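Local coordinates for protein [4Fe-4S]-dependent U34-ARNt thiolase (Methanococcus maripaludis, PDB 6SCY) that probably thiolates the wobble uridine of tRNA, as an ATP-dependent transferase that carries a [4Fe-4S] cluster and binds zinc, at residues T3-Y15 / G21-T33. Residues are numbered along the deposited sequence; the frame is centred on the assembly and turned at random.
Sequences TMKCRKCGKPSIY and GNNYCKECFIKET. With ZN (zinc ion), chain C; SO4 (sulfate ion), chain Y; SO4 (sulfate ion), chain U; SO4 (sulfate ion), chain K.
Tyr24 O is gripped by two successive backbone amides of segment 3-15, Ile14 N at 3.1 Å and Tyr15 N at 3.0 Å. Ile14 N sits above the carbonyl plane while Tyr15 N is tilted only slightly from it; Ser13 OG adds a weak third bond. Two residues thus face one, a classic beta bulge, and Tyr24 N answers to Tyr15 O at 2.9 Å in the antiparallel hydrogen-bonded pair. The Cys6-Cys9 knuckle, the hairpin and the following helix fit a treble-clef zinc finger, here in the TtuA-type N-terminal LIM domain. Two CxxC pairs meet at the zinc. Cys6 SG, Cys9 SG and Cys28 SG each bind it at 2.2 Å, whereas Cys25 SG, also assigned to the site, stands at 2.8 Å. Cys25 is the N-cap of helix 26-41, and its chi1 of 60°, putting SG between backbone N and carbonyl carbon, lets the sulfur accept a weak bond from Cys28 N. The knuckle is tied to the hairpin by Arg7 N to Asn23 O, a nearly straight bond (169° at the hydrogen). Beside it the Asn22 amide lies against the Arg7 aliphatic chain, OD1 nearest CG, with amide and guanidinium planes 58° apart. With an alanine in place of Asn22 the amide is gone, and the Arg7 chain, its CG and CD without that neighbour, would probably be freer to turn. Farther out, Lys8 NZ bonds a sulfate that Lys31 NZ meets more weakly, while Lys8 CE passes beside the Glu32 carboxylate. Between the hairpin and the helix, Tyr15 CD2 meets Phe29 CD1 at 3.5 Å, the rings oblique to each other; both side chains also touch Glu216 of helix 214-223, joining the finger to the rest of the chain. Over the centre of one Phe29 ring face lies Thr33 OG1, which also bonds Phe29 O.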
loop_
_atom_site.group_PDB
_atom_site.type_symbol
_atom_site.label_atom_id
_atom_site.label_comp_id
_atom_site.label_asym_id
_atom_site.label_seq_id
_atom_site.Cartn_x
_atom_site.Cartn_y
_atom_site.Cartn_z
ATOM N N THR A 3 -21.286 27.755 -11.470
ATOM C CA THR A 3 -21.932 27.370 -12.729
ATOM C C THR A 3 -21.406 25.980 -13.149
ATOM O O THR A 3 -21.358 25.093 -12.296
ATOM C CB THR A 3 -21.784 28.517 -13.755
ATOM O OG1 THR A 3 -22.367 28.133 -14.997
ATOM C CG2 THR A 3 -20.336 28.964 -13.963
ATOM N N MET A 4 -21.017 25.785 -14.430
ATOM C CA MET A 4 -20.446 24.538 -14.962
ATOM C C MET A 4 -19.644 24.776 -16.252
ATOM O O MET A 4 -19.264 23.818 -16.929
ATOM C CB MET A 4 -21.519 23.451 -15.153
ATOM C CG MET A 4 -20.971 22.051 -15.182
ATOM S SD MET A 4 -22.031 20.912 -14.289
ATOM C CE MET A 4 -21.315 21.049 -12.649
ATOM N N LYS A 5 -19.335 26.042 -16.551
ATOM C CA LYS A 5 -18.558 26.404 -17.729
ATOM C C LYS A 5 -17.174 25.740 -17.763
ATOM O O LYS A 5 -16.585 25.492 -16.714
ATOM C CB LYS A 5 -18.474 27.930 -17.893
ATOM C CG LYS A 5 -17.838 28.706 -16.737
ATOM C CD LYS A 5 -17.717 30.202 -17.059
ATOM C CE LYS A 5 -19.036 30.946 -17.025
ATOM N NZ LYS A 5 -18.880 32.366 -17.436
ATOM N N CYS A 6 -16.696 25.419 -18.976
ATOM C CA CYS A 6 -15.412 24.769 -19.253
ATOM C C CYS A 6 -14.233 25.541 -18.646
ATOM O O CYS A 6 -14.187 26.765 -18.763
ATOM C CB CYS A 6 -15.239 24.572 -20.757
ATOM S SG CYS A 6 -13.781 23.610 -21.217
ATOM N N ARG A 7 -13.289 24.825 -17.997
ATOM C CA ARG A 7 -12.100 25.411 -17.366
ATOM C C ARG A 7 -11.150 26.096 -18.374
ATOM O O ARG A 7 -10.497 27.082 -18.017
ATOM C CB ARG A 7 -11.353 24.356 -16.522
ATOM C CG ARG A 7 -10.231 24.932 -15.660
ATOM C CD ARG A 7 -8.867 24.287 -15.899
ATOM N NE ARG A 7 -7.870 25.242 -16.399
ATOM C CZ ARG A 7 -6.569 25.197 -16.124
ATOM N NH1 ARG A 7 -6.081 24.247 -15.337
ATOM N NH2 ARG A 7 -5.748 26.107 -16.628
ATOM N N LYS A 8 -11.102 25.601 -19.635
ATOM C CA LYS A 8 -10.213 26.123 -20.678
ATOM C C LYS A 8 -10.829 27.159 -21.630
ATOM O O LYS A 8 -10.078 27.975 -22.169
ATOM C CB LYS A 8 -9.593 24.975 -21.488
ATOM C CG LYS A 8 -8.510 24.199 -20.737
ATOM C CD LYS A 8 -7.135 24.890 -20.777
ATOM C CE LYS A 8 -6.011 23.934 -20.472
ATOM N NZ LYS A 8 -4.681 24.587 -20.580
ATOM N N CYS A 9 -12.164 27.136 -21.852
ATOM C CA CYS A 9 -12.808 28.071 -22.784
ATOM C C CYS A 9 -14.126 28.703 -22.272
ATOM O O CYS A 9 -14.718 29.511 -22.981
ATOM C CB CYS A 9 -13.003 27.412 -24.147
ATOM S SG CYS A 9 -14.246 26.090 -24.164
ATOM N N GLY A 10 -14.564 28.324 -21.073
ATOM C CA GLY A 10 -15.784 28.828 -20.443
ATOM C C GLY A 10 -17.096 28.465 -21.116
ATOM O O GLY A 10 -18.114 29.129 -20.879
ATOM N N LYS A 11 -17.094 27.408 -21.956
ATOM C CA LYS A 11 -18.274 26.954 -22.703
ATOM C C LYS A 11 -19.011 25.817 -21.985
ATOM O O LYS A 11 -18.366 25.121 -21.204
ATOM C CB LYS A 11 -17.856 26.531 -24.124
ATOM C CG LYS A 11 -18.292 27.513 -25.213
ATOM C CD LYS A 11 -17.645 28.912 -25.137
ATOM C CE LYS A 11 -18.338 29.923 -26.025
ATOM N NZ LYS A 11 -18.221 31.297 -25.476
ATOM N N PRO A 12 -20.329 25.580 -22.229
ATOM C CA PRO A 12 -21.005 24.460 -21.550
ATOM C C PRO A 12 -20.206 23.163 -21.628
ATOM O O PRO A 12 -19.622 22.855 -22.665
ATOM C CB PRO A 12 -22.353 24.371 -22.260
ATOM C CG PRO A 12 -22.609 25.752 -22.730
ATOM C CD PRO A 12 -21.265 26.305 -23.114
ATOM N N SER A 13 -20.120 22.459 -20.498
ATOM C CA SER A 13 -19.309 21.262 -20.313
ATOM C C SER A 13 -20.040 19.921 -20.506
ATOM O O SER A 13 -21.256 19.845 -20.350
ATOM C CB SER A 13 -18.659 21.317 -18.938
ATOM O OG SER A 13 -17.724 20.273 -18.735
ATOM N N ILE A 14 -19.272 18.867 -20.844
ATOM C CA ILE A 14 -19.746 17.495 -21.053
ATOM C C ILE A 14 -19.151 16.537 -20.026
ATOM O O ILE A 14 -19.627 15.415 -19.896
ATOM C CB ILE A 14 -19.488 17.019 -22.519
ATOM C CG1 ILE A 14 -20.510 15.951 -22.972
ATOM C CG2 ILE A 14 -18.039 16.542 -22.737
ATOM C CD1 ILE A 14 -21.953 16.443 -23.206
ATOM N N TYR A 15 -18.107 16.962 -19.313
ATOM C CA TYR A 15 -17.456 16.115 -18.326
ATOM C C TYR A 15 -16.969 16.908 -17.143
ATOM O O TYR A 15 -16.313 17.936 -17.308
ATOM C CB TYR A 15 -16.306 15.320 -18.979
ATOM C CG TYR A 15 -15.375 14.600 -18.018
ATOM C CD1 TYR A 15 -15.809 13.497 -17.288
ATOM C CD2 TYR A 15 -14.049 14.999 -17.868
ATOM C CE1 TYR A 15 -14.955 12.829 -16.407
ATOM C CE2 TYR A 15 -13.181 14.326 -17.009
ATOM C CZ TYR A 15 -13.640 13.248 -16.271
ATOM O OH TYR A 15 -12.795 12.608 -15.396
ATOM N N GLY A 21 -12.018 18.813 -9.898
ATOM C CA GLY A 21 -13.152 19.708 -9.690
ATOM C C GLY A 21 -13.345 20.615 -10.884
ATOM O O GLY A 21 -13.983 21.667 -10.783
ATOM N N ASN A 22 -12.769 20.210 -12.023
ATOM C CA ASN A 22 -12.842 20.959 -13.259
ATOM C C ASN A 22 -13.880 20.407 -14.215
ATOM O O ASN A 22 -14.332 19.269 -14.090
ATOM C CB ASN A 22 -11.462 21.083 -13.913
ATOM C CG ASN A 22 -10.641 22.239 -13.386
ATOM O OD1 ASN A 22 -11.166 23.298 -13.003
ATOM N ND2 ASN A 22 -9.328 22.069 -13.374
ATOM N N ASN A 23 -14.273 21.252 -15.156
ATOM C CA ASN A 23 -15.264 20.937 -16.167
ATOM C C ASN A 23 -14.667 21.116 -17.564
ATOM O O ASN A 23 -13.955 22.094 -17.800
ATOM C CB ASN A 23 -16.493 21.821 -15.964
ATOM C CG ASN A 23 -17.183 21.654 -14.628
ATOM O OD1 ASN A 23 -17.390 20.543 -14.129
ATOM N ND2 ASN A 23 -17.570 22.762 -14.026
ATOM N N TYR A 24 -14.923 20.151 -18.474
ATOM C CA TYR A 24 -14.416 20.172 -19.850
ATOM C C TYR A 24 -15.474 19.778 -20.866
ATOM O O TYR A 24 -16.163 18.771 -20.686
ATOM C CB TYR A 24 -13.203 19.239 -20.020
ATOM C CG TYR A 24 -12.022 19.554 -19.131
ATOM C CD1 TYR A 24 -11.194 20.639 -19.400
ATOM C CD2 TYR A 24 -11.690 18.732 -18.061
ATOM C CE1 TYR A 24 -10.085 20.918 -18.602
ATOM C CE2 TYR A 24 -10.585 19.004 -17.255
ATOM C CZ TYR A 24 -9.787 20.100 -17.529
ATOM O OH TYR A 24 -8.697 20.378 -16.738
ATOM N N CYS A 25 -15.569 20.543 -21.963
ATOM C CA CYS A 25 -16.469 20.252 -23.080
ATOM C C CYS A 25 -15.800 19.141 -23.910
ATOM O O CYS A 25 -14.706 18.711 -23.548
ATOM C CB CYS A 25 -16.714 21.508 -23.911
ATOM S SG CYS A 25 -15.214 22.214 -24.639
ATOM N N LYS A 26 -16.428 18.678 -25.010
ATOM C CA LYS A 26 -15.866 17.612 -25.856
ATOM C C LYS A 26 -14.440 17.943 -26.323
ATOM O O LYS A 26 -13.516 17.198 -26.003
ATOM C CB LYS A 26 -16.794 17.309 -27.052
ATOM C CG LYS A 26 -16.396 16.086 -27.874
ATOM C CD LYS A 26 -17.251 15.923 -29.118
ATOM C CE LYS A 26 -16.783 14.783 -29.989
ATOM N NZ LYS A 26 -17.639 14.630 -31.194
ATOM N N GLU A 27 -14.269 19.092 -27.012
ATOM C CA GLU A 27 -13.015 19.579 -27.593
ATOM C C GLU A 27 -11.897 19.786 -26.598
ATOM O O GLU A 27 -10.762 19.447 -26.915
ATOM C CB GLU A 27 -13.232 20.862 -28.395
ATOM C CG GLU A 27 -14.248 20.722 -29.519
ATOM C CD GLU A 27 -15.556 21.449 -29.271
ATOM O OE1 GLU A 27 -16.212 21.179 -28.239
ATOM O OE2 GLU A 27 -15.932 22.292 -30.121
ATOM N N CYS A 28 -12.195 20.355 -25.413
ATOM C CA CYS A 28 -11.203 20.618 -24.359
ATOM C C CYS A 28 -10.818 19.361 -23.602
ATOM O O CYS A 28 -9.715 19.304 -23.065
ATOM C CB CYS A 28 -11.669 21.719 -23.411
ATOM S SG CYS A 28 -11.716 23.369 -24.157
ATOM N N PHE A 29 -11.716 18.362 -23.542
ATOM C CA PHE A 29 -11.420 17.109 -22.859
ATOM C C PHE A 29 -10.452 16.275 -23.705
ATOM O O PHE A 29 -9.445 15.793 -23.177
ATOM C CB PHE A 29 -12.708 16.351 -22.497
ATOM C CG PHE A 29 -12.471 14.970 -21.939
ATOM C CD1 PHE A 29 -11.977 14.798 -20.653
ATOM C CD2 PHE A 29 -12.708 13.843 -22.711
ATOM C CE1 PHE A 29 -11.727 13.520 -20.153
ATOM C CE2 PHE A 29 -12.451 12.565 -22.213
ATOM C CZ PHE A 29 -11.974 12.412 -20.933
ATOM N N ILE A 30 -10.732 16.154 -25.024
ATOM C CA ILE A 30 -9.906 15.441 -26.008
ATOM C C ILE A 30 -8.479 16.035 -26.031
ATOM O O ILE A 30 -7.506 15.288 -26.050
ATOM C CB ILE A 30 -10.601 15.449 -27.402
ATOM C CG1 ILE A 30 -11.736 14.417 -27.452
ATOM C CG2 ILE A 30 -9.622 15.205 -28.553
ATOM C CD1 ILE A 30 -12.877 14.780 -28.372
ATOM N N LYS A 31 -8.379 17.374 -25.969
ATOM C CA LYS A 31 -7.139 18.141 -25.963
ATOM C C LYS A 31 -6.330 17.907 -24.686
ATOM O O LYS A 31 -5.107 17.858 -24.773
ATOM C CB LYS A 31 -7.465 19.627 -26.112
ATOM C CG LYS A 31 -6.396 20.450 -26.813
ATOM C CD LYS A 31 -6.749 21.947 -26.812
ATOM C CE LYS A 31 -6.427 22.652 -25.506
ATOM N NZ LYS A 31 -7.162 23.940 -25.380
ATOM N N GLU A 32 -7.002 17.777 -23.508
ATOM C CA GLU A 32 -6.334 17.542 -22.223
ATOM C C GLU A 32 -5.971 16.092 -22.016
ATOM O O GLU A 32 -5.034 15.810 -21.271
ATOM C CB GLU A 32 -7.136 18.095 -21.037
ATOM C CG GLU A 32 -7.215 19.614 -20.994
ATOM C CD GLU A 32 -5.905 20.378 -20.919
ATOM O OE1 GLU A 32 -5.369 20.758 -21.987
ATOM O OE2 GLU A 32 -5.428 20.624 -19.786
ATOM N N THR A 33 -6.687 15.167 -22.684
ATOM C CA THR A 33 -6.376 13.740 -22.620
ATOM C C THR A 33 -5.146 13.497 -23.501
ATOM O O THR A 33 -4.216 12.823 -23.066
ATOM C CB THR A 33 -7.601 12.899 -22.977
ATOM O OG1 THR A 33 -8.661 13.251 -22.091
ATOM C CG2 THR A 33 -7.338 11.405 -22.868
HETATM ZN ZN ZN C . -13.603 24.131 -23.366
HETATM S S SO4 Y . -4.018 26.521 -23.255
HETATM O O1 SO4 Y . -4.778 25.346 -23.684
HETATM O O2 SO4 Y . -3.370 27.140 -24.412
HETATM O O3 SO4 Y . -4.925 27.485 -22.634
HETATM O O4 SO4 Y . -3.003 26.114 -22.286
HETATM S S SO4 U . -18.109 13.412 -34.258
HETATM O O1 SO4 U . -18.963 13.356 -35.443
HETATM O O2 SO4 U . -17.729 14.805 -34.002
HETATM O O3 SO4 U . -18.841 12.880 -33.107
HETATM O O4 SO4 U . -16.907 12.610 -34.490
HETATM S S SO4 K . -18.065 35.917 -17.979
HETATM O O1 SO4 K . -17.138 36.059 -19.100
HETATM O O2 SO4 K . -19.229 35.140 -18.403
HETATM O O3 SO4 K . -18.500 37.243 -17.536
HETATM O O4 SO4 K . -17.394 35.229 -16.877
#